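Local atomic coordinates of putative rRNA methylase (PDB entry 3EEY), a protein that binds S-adenosylmethionine and probably acts as a methyltransferase, perhaps on ribosomal RNA. Residues T136-Y141 with P180-I185; Q11-I16 with A96-L101; A121-M126 with L154-G159. All coordinates share one frame; numbering follows the deposited sequence.

Overall arrangement
The three contacts show how a Rossmann-like domain of the S-adenosylmethionine-dependent methyltransferase type layers helices on both faces of one sheet. Interaction 2 closes first along the chain, laying helix 8-19 on strand 94-101. Interactions 1 and 3 follow with alternating segments: helix 115-128, strand 133-139, helix 148-157, strand 181-187. Interactions 1 and 2, with centres about 8 Å apart, are joined through the neighbouring strands 94-101 and 133-139. Interaction 3, about 12 Å from interaction 1 and 15 Å from interaction 2 between centres, sits on the sheet face opposite helix 8-19, where Leu122 meets both Phe99 and Val137. S-adenosylmethionine lies beside Asn100, in the strand of interaction 2.

Interaction 1 of 3, residues T136-Y141 with P180-I185; sequences TVVIYY and PILVCI
Leu182 illustrates how neighbours on one face of an antiparallel pair interlock: with CG anti to the backbone N (chi1 177°), its CD1 reaches across the strand gap and settles 4.2 Å from Thr136 CB and 4.1 Å from Val138 CG2. On the other face, Ile139 runs obliquely to Val183, its CD1 ending 3.9 Å from Val183 CG2. Between these layers the backbones are held by two hydrogen-bonded pairs, Val137 with Val183 and Ile139 with Ile181. The shortest of the four bonds is Ile139 N to Ile181 O at 2.7 Å. Beyond the strand end, two tyrosines treat their partners differently. Pro180 lies over one face of the Tyr140 ring in a CH-pi contact, CB 4.3 Å from the ring centroid and shifted toward the rim. Tyr141 instead crosses Ile181 at about a right angle, CE1 3.9 Å from Ile181 CD1, while its OH is hydrogen-bonded to Pro179 O. Strands 94-101 and 165-172 flank the pair; helix 8-19 covers the face of Thr136 and Leu182, and helix 148-157 the face of Ile139 and Val183.

Interaction 2 of 3, residues Q11-I16 with A96-L101; sequences QSHDYI and AVMFNL. With SAM (S-adenosylmethionine), chain K.
In the alpha/beta/alpha sandwich of this Rossmann-like domain, helix 8-19 packs on the central strand 94-101 through Ile16 and Met98, running almost exactly antiparallel to it. The two segment axes approach to 10.3 Å, a gap bridged by apolar side-chain packing, with no hydrogen bond across it. Ile16 makes the widest contact from the helix side: its CG1 branch lies beside the backbone N, and the chain then bends at chi2 (-62°), which puts CD1 3.8 Å from Ala96 CB. The same branch crosses Met98 obliquely, CG1 being 3.8 Å from the methyl CE.

Met98 extends toward the helix before turning at chi3 (86°), and the turn brings CE to within 3.9 Å of His13 CD2. The imidazole crosses the methionine chain at about a right angle. Its orientation is probably held by partners outside the contact: NE2 is hydrogen-bonded to Asp36, a residue of the S-adenosylmethionine site, and the ring stacks on Phe39. His13 is thus a second-shell partner of the cofactor site.

Farther along the strand, Asn100 borders the ligand directly. Its backbone O is 3.4 Å from CE, the transferable methyl of S-adenosylmethionine, and its CB is 3.7 Å from the ligand's amino N. A cofactor methyl lying at the C-terminal end of the fourth strand, where motif IV begins, is typical of class I methyltransferases.

Interaction 3 of 3, residues A121-M126 with L154-G159; sequences ALSKAM and LEFLKG
The Phe156 ring is the flat group of this contact, and it turns its CE2 and CZ atoms toward helix 115-128, where three side chains reach it obliquely. The methyl CE of Met126 comes closest, 3.7 Å from Phe156 CE2 and 3.8 Å from CZ, so it spans the bond between these two ring atoms. Leu122 adds its CB, 4.1 Å from CE2. The OG of Ser123 meets the ring by packing, 3.8 Å from CZ; its polar need is met within its own helix, by a hydrogen bond to Ile119 O.

Two torsions bring ring and methyl together. Phe156 extends toward the facing helix because CG lies anti to the backbone N (chi1 166°). Met126 arrives from the opposite direction and bends at its last torsion (chi3 -80°), which swings CE up to the ring.

Both helices belong to the layer on one face of the methyltransferase sheet. Helix 115-128 is the crossover between the parallel neighbours 94-101 and 133-139, whereas helix 148-157 leads from strand 133-139 to strand 165-172. Strand 181-187 is inserted between those last two strands and runs antiparallel to both, the hallmark of the class I methyltransferase sheet.

Nearer the sheet, Leu157 takes over from the ring. Its CD2 is 4.2 Å from Met126 CE and 4.4 Å from Leu122 CD1, a looser apolar contact. On the sheet side, Leu122 and Leu157 both rest on Ile185 of strand 181-187, and Leu122 continues onto Ile135 and Val137 of strand 133-139. Phe156, farther out, is partly exposed.

Interaction 1 of 3, residues T136-Y141 with P180-I185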
loop_
_atom_site.group_PDB
_atom_site.type_symbol
_atom_site.label_atom_id
_atom_site.label_comp_id
_atom_site.label_asym_id
_atom_site.label_seq_id
_atom_site.Cartn_x
_atom_site.Cartn_y
_atom_site.Cartn_z
ATOM N N THR A 136 -10.886 5.611 2.548
ATOM C CA THR A 136 -9.549 6.065 2.187
ATOM C C THR A 136 -9.299 7.460 2.764
ATOM O O THR A 136 -10.184 8.304 2.756
ATOM C CB THR A 136 -9.320 6.067 0.661
ATOM O OG1 THR A 136 -10.211 7.002 0.049
ATOM C CG2 THR A 136 -9.552 4.678 0.075
ATOM N N VAL A 137 -8.104 7.668 3.304
ATOM C CA VAL A 137 -7.700 8.948 3.889
ATOM C C VAL A 137 -6.366 9.366 3.262
ATOM O O VAL A 137 -5.328 8.748 3.510
ATOM C CB VAL A 137 -7.549 8.852 5.439
ATOM C CG1 VAL A 137 -7.391 10.230 6.063
ATOM C CG2 VAL A 137 -8.727 8.129 6.063
ATOM N N VAL A 138 -6.396 10.391 2.411
ATOM C CA VAL A 138 -5.162 10.977 1.905
ATOM C C VAL A 138 -4.778 12.105 2.871
ATOM O O VAL A 138 -5.519 13.065 3.038
ATOM C CB VAL A 138 -5.292 11.480 0.441
ATOM C CG1 VAL A 138 -3.961 12.013 -0.066
ATOM C CG2 VAL A 138 -5.759 10.357 -0.470
ATOM N N ILE A 139 -3.636 11.960 3.533
ATOM C CA ILE A 139 -3.199 12.918 4.540
ATOM C C ILE A 139 -2.115 13.813 3.959
ATOM O O ILE A 139 -1.037 13.345 3.600
ATOM C CB ILE A 139 -2.659 12.218 5.822
ATOM C CG1 ILE A 139 -3.725 11.308 6.441
ATOM C CG2 ILE A 139 -2.183 13.259 6.840
ATOM C CD1 ILE A 139 -3.208 10.373 7.533
ATOM N N TYR A 140 -2.417 15.103 3.852
ATOM C CA TYR A 140 -1.422 16.110 3.503
ATOM C C TYR A 140 -0.957 16.797 4.760
ATOM O O TYR A 140 -1.735 17.015 5.687
ATOM C CB TYR A 140 -1.995 17.161 2.577
ATOM C CG TYR A 140 -2.442 16.644 1.235
ATOM C CD1 TYR A 140 -1.641 16.800 0.109
ATOM C CD2 TYR A 140 -3.682 16.023 1.079
ATOM C CE1 TYR A 140 -2.060 16.339 -1.140
ATOM C CE2 TYR A 140 -4.102 15.559 -0.154
ATOM C CZ TYR A 140 -3.292 15.713 -1.257
ATOM O OH TYR A 140 -3.712 15.251 -2.486
ATOM N N TYR A 141 0.313 17.166 4.770
ATOM C CA TYR A 141 0.954 17.708 5.954
ATOM C C TYR A 141 2.139 18.554 5.517
ATOM O O TYR A 141 2.408 18.663 4.324
ATOM C CB TYR A 141 1.374 16.583 6.919
ATOM C CG TYR A 141 2.346 15.559 6.359
ATOM C CD1 TYR A 141 1.972 14.700 5.324
ATOM C CD2 TYR A 141 3.626 15.426 6.889
ATOM C CE1 TYR A 141 2.844 13.771 4.815
ATOM C CE2 TYR A 141 4.516 14.482 6.385
ATOM C CZ TYR A 141 4.116 13.656 5.344
ATOM O OH TYR A 141 4.979 12.707 4.825
ATOM N N PRO A 180 2.321 13.069 0.437
ATOM C CA PRO A 180 1.041 12.675 1.038
ATOM C C PRO A 180 0.953 11.187 1.389
ATOM O O PRO A 180 1.466 10.330 0.664
ATOM C CB PRO A 180 0.014 13.049 -0.042
ATOM C CG PRO A 180 0.679 14.128 -0.824
ATOM C CD PRO A 180 2.133 13.774 -0.847
ATOM N N ILE A 181 0.319 10.910 2.521
ATOM C CA ILE A 181 0.196 9.564 3.073
ATOM C C ILE A 181 -1.196 8.999 2.806
ATOM O O ILE A 181 -2.169 9.705 2.979
ATOM C CB ILE A 181 0.482 9.613 4.583
ATOM C CG1 ILE A 181 1.981 9.828 4.820
ATOM C CG2 ILE A 181 0.001 8.360 5.301
ATOM C CD1 ILE A 181 2.320 10.206 6.244
ATOM N N LEU A 182 -1.284 7.733 2.384
ATOM C CA LEU A 182 -2.573 7.054 2.222
ATOM C C LEU A 182 -2.885 6.071 3.354
ATOM O O LEU A 182 -2.121 5.154 3.606
ATOM C CB LEU A 182 -2.632 6.303 0.892
ATOM C CG LEU A 182 -3.910 5.497 0.630
ATOM C CD1 LEU A 182 -5.153 6.385 0.502
ATOM C CD2 LEU A 182 -3.749 4.629 -0.591
ATOM N N VAL A 183 -4.026 6.262 4.011
ATOM C CA VAL A 183 -4.530 5.283 4.964
ATOM C C VAL A 183 -5.791 4.632 4.385
ATOM O O VAL A 183 -6.683 5.315 3.903
ATOM C CB VAL A 183 -4.783 5.892 6.367
ATOM C CG1 VAL A 183 -5.233 4.837 7.335
ATOM C CG2 VAL A 183 -3.513 6.531 6.916
ATOM N N CYS A 184 -5.823 3.304 4.388
ATOM C CA CYS A 184 -6.985 2.548 3.955
ATOM C C CYS A 184 -7.569 1.811 5.140
ATOM O O CYS A 184 -6.876 1.036 5.785
ATOM C CB CYS A 184 -6.604 1.543 2.875
ATOM S SG CYS A 184 -6.197 2.285 1.313
ATOM N N ILE A 185 -8.836 2.081 5.441
ATOM C CA ILE A 185 -9.554 1.393 6.508
ATOM C C ILE A 185 -10.633 0.516 5.895
ATOM O O ILE A 185 -11.496 1.015 5.187
ATOM C CB ILE A 185 -10.220 2.398 7.478
ATOM C CG1 ILE A 185 -9.211 3.450 7.952
ATOM C CG2 ILE A 185 -10.869 1.672 8.648
ATOM C CD1 ILE A 185 -9.841 4.728 8.413
#

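Interaction 2 of 3, residues Q11-I16 with A96-L101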
loop_
_atom_site.group_PDB
_atom_site.type_symbol
_atom_site.label_atom_id
_atom_site.label_comp_id
_atom_site.label_asym_id
_atom_site.label_seq_id
_atom_site.Cartn_x
_atom_site.Cartn_y
_atom_site.Cartn_z
ATOM N N GLN A 11 -3.634 6.240 -5.736
ATOM C CA GLN A 11 -3.915 4.955 -5.101
ATOM C C GLN A 11 -5.262 4.899 -4.372
ATOM O O GLN A 11 -5.919 3.851 -4.378
ATOM C CB GLN A 11 -2.786 4.575 -4.151
ATOM C CG GLN A 11 -1.543 4.062 -4.845
ATOM C CD GLN A 11 -0.607 3.368 -3.903
ATOM O OE1 GLN A 11 -0.990 2.427 -3.197
ATOM N NE2 GLN A 11 0.635 3.822 -3.882
ATOM N N SER A 12 -5.669 6.019 -3.760
ATOM C CA SER A 12 -7.000 6.137 -3.146
ATOM C C SER A 12 -8.131 5.838 -4.137
ATOM O O SER A 12 -9.060 5.099 -3.821
ATOM C CB SER A 12 -7.196 7.508 -2.498
ATOM O OG SER A 12 -7.279 8.551 -3.458
ATOM N N HIS A 13 -8.021 6.382 -5.346
ATOM C CA HIS A 13 -8.968 6.105 -6.424
ATOM C C HIS A 13 -8.975 4.635 -6.853
ATOM O O HIS A 13 -10.040 4.064 -7.092
ATOM C CB HIS A 13 -8.657 6.998 -7.618
ATOM C CG HIS A 13 -9.068 8.424 -7.429
ATOM N ND1 HIS A 13 -9.830 9.105 -8.352
ATOM C CD2 HIS A 13 -8.824 9.299 -6.426
ATOM C CE1 HIS A 13 -10.034 10.338 -7.928
ATOM N NE2 HIS A 13 -9.437 10.479 -6.760
ATOM N N ASP A 14 -7.786 4.033 -6.946
ATOM C CA ASP A 14 -7.634 2.610 -7.266
ATOM C C ASP A 14 -8.283 1.688 -6.232
ATOM O O ASP A 14 -8.919 0.700 -6.602
ATOM C CB ASP A 14 -6.155 2.238 -7.436
ATOM C CG ASP A 14 -5.570 2.711 -8.764
ATOM O OD1 ASP A 14 -6.294 3.308 -9.586
ATOM O OD2 ASP A 14 -4.368 2.469 -8.991
ATOM N N TYR A 15 -8.107 2.020 -4.951
ATOM C CA TYR A 15 -8.746 1.301 -3.850
ATOM C C TYR A 15 -10.262 1.453 -3.844
ATOM O O TYR A 15 -10.973 0.510 -3.512
ATOM C CB TYR A 15 -8.176 1.744 -2.501
ATOM C CG TYR A 15 -6.924 1.000 -2.095
ATOM C CD1 TYR A 15 -5.664 1.584 -2.238
ATOM C CD2 TYR A 15 -6.997 -0.289 -1.567
ATOM C CE1 TYR A 15 -4.504 0.900 -1.872
ATOM C CE2 TYR A 15 -5.843 -0.978 -1.188
ATOM C CZ TYR A 15 -4.601 -0.381 -1.343
ATOM O OH TYR A 15 -3.452 -1.053 -0.981
ATOM N N ILE A 16 -10.744 2.635 -4.218
ATOM C CA ILE A 16 -12.179 2.905 -4.272
ATOM C C ILE A 16 -12.833 2.133 -5.430
ATOM O O ILE A 16 -13.891 1.532 -5.245
ATOM C CB ILE A 16 -12.497 4.449 -4.310
ATOM C CG1 ILE A 16 -12.141 5.142 -2.983
ATOM C CG2 ILE A 16 -13.942 4.711 -4.643
ATOM C CD1 ILE A 16 -12.902 4.675 -1.744
ATOM N N ALA A 96 -18.331 3.134 0.842
ATOM C CA ALA A 96 -17.048 3.815 0.863
ATOM C C ALA A 96 -17.149 5.246 1.346
ATOM O O ALA A 96 -18.186 5.876 1.204
ATOM C CB ALA A 96 -16.393 3.766 -0.505
ATOM N N VAL A 97 -16.067 5.737 1.954
ATOM C CA VAL A 97 -15.951 7.134 2.363
ATOM C C VAL A 97 -14.561 7.622 1.962
ATOM O O VAL A 97 -13.575 6.941 2.198
ATOM C CB VAL A 97 -16.163 7.341 3.892
ATOM C CG1 VAL A 97 -16.326 8.820 4.230
ATOM C CG2 VAL A 97 -17.378 6.591 4.398
ATOM N N MET A 98 -14.485 8.795 1.345
ATOM C CA MET A 98 -13.204 9.366 0.969
ATOM C C MET A 98 -12.895 10.604 1.815
ATOM O O MET A 98 -13.708 11.523 1.909
ATOM C CB MET A 98 -13.149 9.694 -0.534
ATOM C CG MET A 98 -13.318 8.498 -1.483
ATOM S SD MET A 98 -13.177 8.922 -3.249
ATOM C CE MET A 98 -11.437 8.845 -3.551
ATOM N N PHE A 99 -11.723 10.602 2.445
ATOM C CA PHE A 99 -11.195 11.782 3.143
ATOM C C PHE A 99 -9.968 12.296 2.423
ATOM O O PHE A 99 -9.067 11.526 2.058
ATOM C CB PHE A 99 -10.797 11.441 4.580
ATOM C CG PHE A 99 -11.950 11.265 5.504
ATOM C CD1 PHE A 99 -12.428 12.335 6.248
ATOM C CD2 PHE A 99 -12.559 10.032 5.640
ATOM C CE1 PHE A 99 -13.491 12.169 7.111
ATOM C CE2 PHE A 99 -13.622 9.854 6.504
ATOM C CZ PHE A 99 -14.096 10.917 7.232
ATOM N N ASN A 100 -9.932 13.602 2.224
ATOM C CA ASN A 100 -8.773 14.269 1.660
ATOM C C ASN A 100 -8.413 15.427 2.586
ATOM O O ASN A 100 -9.079 16.456 2.586
ATOM C CB ASN A 100 -9.122 14.750 0.255
ATOM C CG ASN A 100 -7.941 14.754 -0.671
ATOM O OD1 ASN A 100 -7.156 15.696 -0.676
ATOM N ND2 ASN A 100 -7.807 13.701 -1.472
ATOM N N LEU A 101 -7.374 15.248 3.395
ATOM C CA LEU A 101 -7.123 16.130 4.537
ATOM C C LEU A 101 -6.190 17.294 4.239
ATOM O O LEU A 101 -5.094 17.101 3.736
ATOM C CB LEU A 101 -6.564 15.326 5.717
ATOM C CG LEU A 101 -7.369 14.146 6.258
ATOM C CD1 LEU A 101 -6.698 13.649 7.529
ATOM C CD2 LEU A 101 -8.795 14.569 6.534
HETATM N N SAM K . -11.256 16.098 -2.448
HETATM C CA SAM K . -11.085 17.579 -2.587
HETATM C C SAM K . -10.974 18.012 -4.051
HETATM O O SAM K . -10.491 19.101 -4.380
HETATM O OXT SAM K . -11.384 17.273 -4.946
HETATM C CB SAM K . -9.912 18.064 -1.745
HETATM C CG SAM K . -10.303 18.323 -0.293
HETATM S SD SAM K . -9.391 19.690 0.474
HETATM C CE SAM K . -7.762 18.921 0.682
HETATM C "C5'" SAM K . -10.094 19.654 2.146
HETATM C "C4'" SAM K . -11.538 20.166 2.137
HETATM O "O4'" SAM K . -12.220 19.794 3.319
HETATM C "C3'" SAM K . -11.615 21.688 2.034
HETATM O "O3'" SAM K . -12.483 22.020 0.976
HETATM C "C2'" SAM K . -12.180 22.139 3.367
HETATM O "O2'" SAM K . -13.007 23.283 3.261
HETATM C "C1'" SAM K . -12.960 20.902 3.796
HETATM N N9 SAM K . -13.177 20.808 5.253
HETATM C C8 SAM K . -12.444 21.372 6.271
HETATM N N7 SAM K . -13.014 21.022 7.450
HETATM C C5 SAM K . -14.097 20.249 7.191
HETATM C C6 SAM K . -15.041 19.625 8.001
HETATM N N6 SAM K . -14.994 19.711 9.328
HETATM N N1 SAM K . -16.052 18.903 7.407
HETATM C C2 SAM K . -16.153 18.784 6.038
HETATM N N3 SAM K . -15.211 19.393 5.248
HETATM C C4 SAM K . -14.208 20.113 5.812
#

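Interaction 3 of 3, residues A121-M126 with L154-G159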
loop_
_atom_site.group_PDB
_atom_site.type_symbol
_atom_site.label_atom_id
_atom_site.label_comp_id
_atom_site.label_asym_id
_atom_site.label_seq_id
_atom_site.Cartn_x
_atom_site.Cartn_y
_atom_site.Cartn_z
ATOM N N ALA A 121 -15.398 12.362 12.556
ATOM C CA ALA A 121 -15.930 11.908 11.254
ATOM C C ALA A 121 -15.481 10.507 10.898
ATOM O O ALA A 121 -16.262 9.739 10.334
ATOM C CB ALA A 121 -15.540 12.848 10.160
ATOM N N LEU A 122 -14.225 10.181 11.220
ATOM C CA LEU A 122 -13.708 8.828 11.012
ATOM C C LEU A 122 -14.453 7.781 11.837
ATOM O O LEU A 122 -14.724 6.702 11.336
ATOM C CB LEU A 122 -12.206 8.752 11.279
ATOM C CG LEU A 122 -11.278 9.355 10.225
ATOM C CD1 LEU A 122 -9.883 9.545 10.801
ATOM C CD2 LEU A 122 -11.243 8.506 8.968
ATOM N N SER A 123 -14.783 8.105 13.086
ATOM C CA SER A 123 -15.618 7.226 13.925
ATOM C C SER A 123 -17.008 7.031 13.330
ATOM O O SER A 123 -17.521 5.910 13.304
ATOM C CB SER A 123 -15.771 7.784 15.343
ATOM O OG SER A 123 -14.567 8.379 15.788
ATOM N N LYS A 124 -17.604 8.130 12.861
ATOM C CA LYS A 124 -18.936 8.115 12.255
ATOM C C LYS A 124 -18.933 7.304 10.968
ATOM O O LYS A 124 -19.835 6.496 10.736
ATOM C CB LYS A 124 -19.442 9.544 11.979
ATOM C CG LYS A 124 -19.650 10.446 13.207
ATOM C CD LYS A 124 -20.367 9.733 14.354
ATOM C CE LYS A 124 -20.946 10.684 15.404
ATOM N NZ LYS A 124 -20.337 12.044 15.429
ATOM N N ALA A 125 -17.910 7.518 10.144
ATOM C CA ALA A 125 -17.745 6.780 8.897
ATOM C C ALA A 125 -17.533 5.294 9.154
ATOM O O ALA A 125 -18.085 4.464 8.433
ATOM C CB ALA A 125 -16.596 7.348 8.086
ATOM N N MET A 126 -16.734 4.965 10.175
ATOM C CA MET A 126 -16.489 3.563 10.550
ATOM C C MET A 126 -17.767 2.860 11.026
ATOM O O MET A 126 -17.967 1.686 10.725
ATOM C CB MET A 126 -15.353 3.434 11.582
ATOM C CG MET A 126 -13.941 3.377 10.982
ATOM S SD MET A 126 -12.548 3.098 12.116
ATOM C CE MET A 126 -12.334 4.736 12.784
ATOM N N LEU A 154 -3.278 9.520 12.869
ATOM C CA LEU A 154 -2.541 8.264 12.875
ATOM C C LEU A 154 -2.484 7.603 14.256
ATOM O O LEU A 154 -2.614 6.384 14.360
ATOM C CB LEU A 154 -1.129 8.447 12.293
ATOM C CG LEU A 154 -1.016 8.660 10.772
ATOM C CD1 LEU A 154 0.408 9.016 10.349
ATOM C CD2 LEU A 154 -1.502 7.453 9.979
ATOM N N GLU A 155 -2.324 8.408 15.302
ATOM C CA GLU A 155 -2.341 7.895 16.678
ATOM C C GLU A 155 -3.709 7.329 17.047
ATOM O O GLU A 155 -3.793 6.304 17.720
ATOM C CB GLU A 155 -1.917 8.974 17.683
ATOM C CG GLU A 155 -1.492 8.412 19.029
ATOM C CD GLU A 155 -1.436 9.463 20.125
ATOM O OE1 GLU A 155 -1.555 10.669 19.816
ATOM O OE2 GLU A 155 -1.273 9.080 21.302
ATOM N N PHE A 156 -4.770 7.994 16.597
ATOM C CA PHE A 156 -6.124 7.471 16.741
ATOM C C PHE A 156 -6.325 6.155 15.989
ATOM O O PHE A 156 -6.891 5.201 16.532
ATOM C CB PHE A 156 -7.177 8.503 16.289
ATOM C CG PHE A 156 -8.560 7.918 16.102
ATOM C CD1 PHE A 156 -9.325 7.527 17.203
ATOM C CD2 PHE A 156 -9.095 7.753 14.823
ATOM C CE1 PHE A 156 -10.594 6.981 17.041
ATOM C CE2 PHE A 156 -10.362 7.200 14.640
ATOM C CZ PHE A 156 -11.118 6.816 15.752
ATOM N N LEU A 157 -5.876 6.115 14.738
ATOM C CA LEU A 157 -6.088 4.951 13.869
ATOM C C LEU A 157 -5.265 3.714 14.226
ATOM O O LEU A 157 -5.674 2.596 13.907
ATOM C CB LEU A 157 -5.882 5.319 12.407
ATOM C CG LEU A 157 -6.965 6.218 11.808
ATOM C CD1 LEU A 157 -6.557 6.640 10.416
ATOM C CD2 LEU A 157 -8.322 5.539 11.792
ATOM N N LYS A 158 -4.134 3.912 14.905
ATOM C CA LYS A 158 -3.354 2.810 15.473
ATOM C C LYS A 158 -4.130 2.028 16.529
ATOM O O LYS A 158 -3.843 0.845 16.753
ATOM C CB LYS A 158 -2.055 3.325 16.099
ATOM C CG LYS A 158 -0.925 3.601 15.113
ATOM C CD LYS A 158 0.165 4.473 15.747
ATOM C CE LYS A 158 1.159 5.009 14.714
ATOM N NZ LYS A 158 2.155 3.978 14.305
ATOM N N GLY A 159 -5.108 2.687 17.161
ATOM C CA GLY A 159 -5.908 2.098 18.233
ATOM C C GLY A 159 -7.166 1.348 17.818
ATOM O O GLY A 159 -7.817 0.727 18.646
#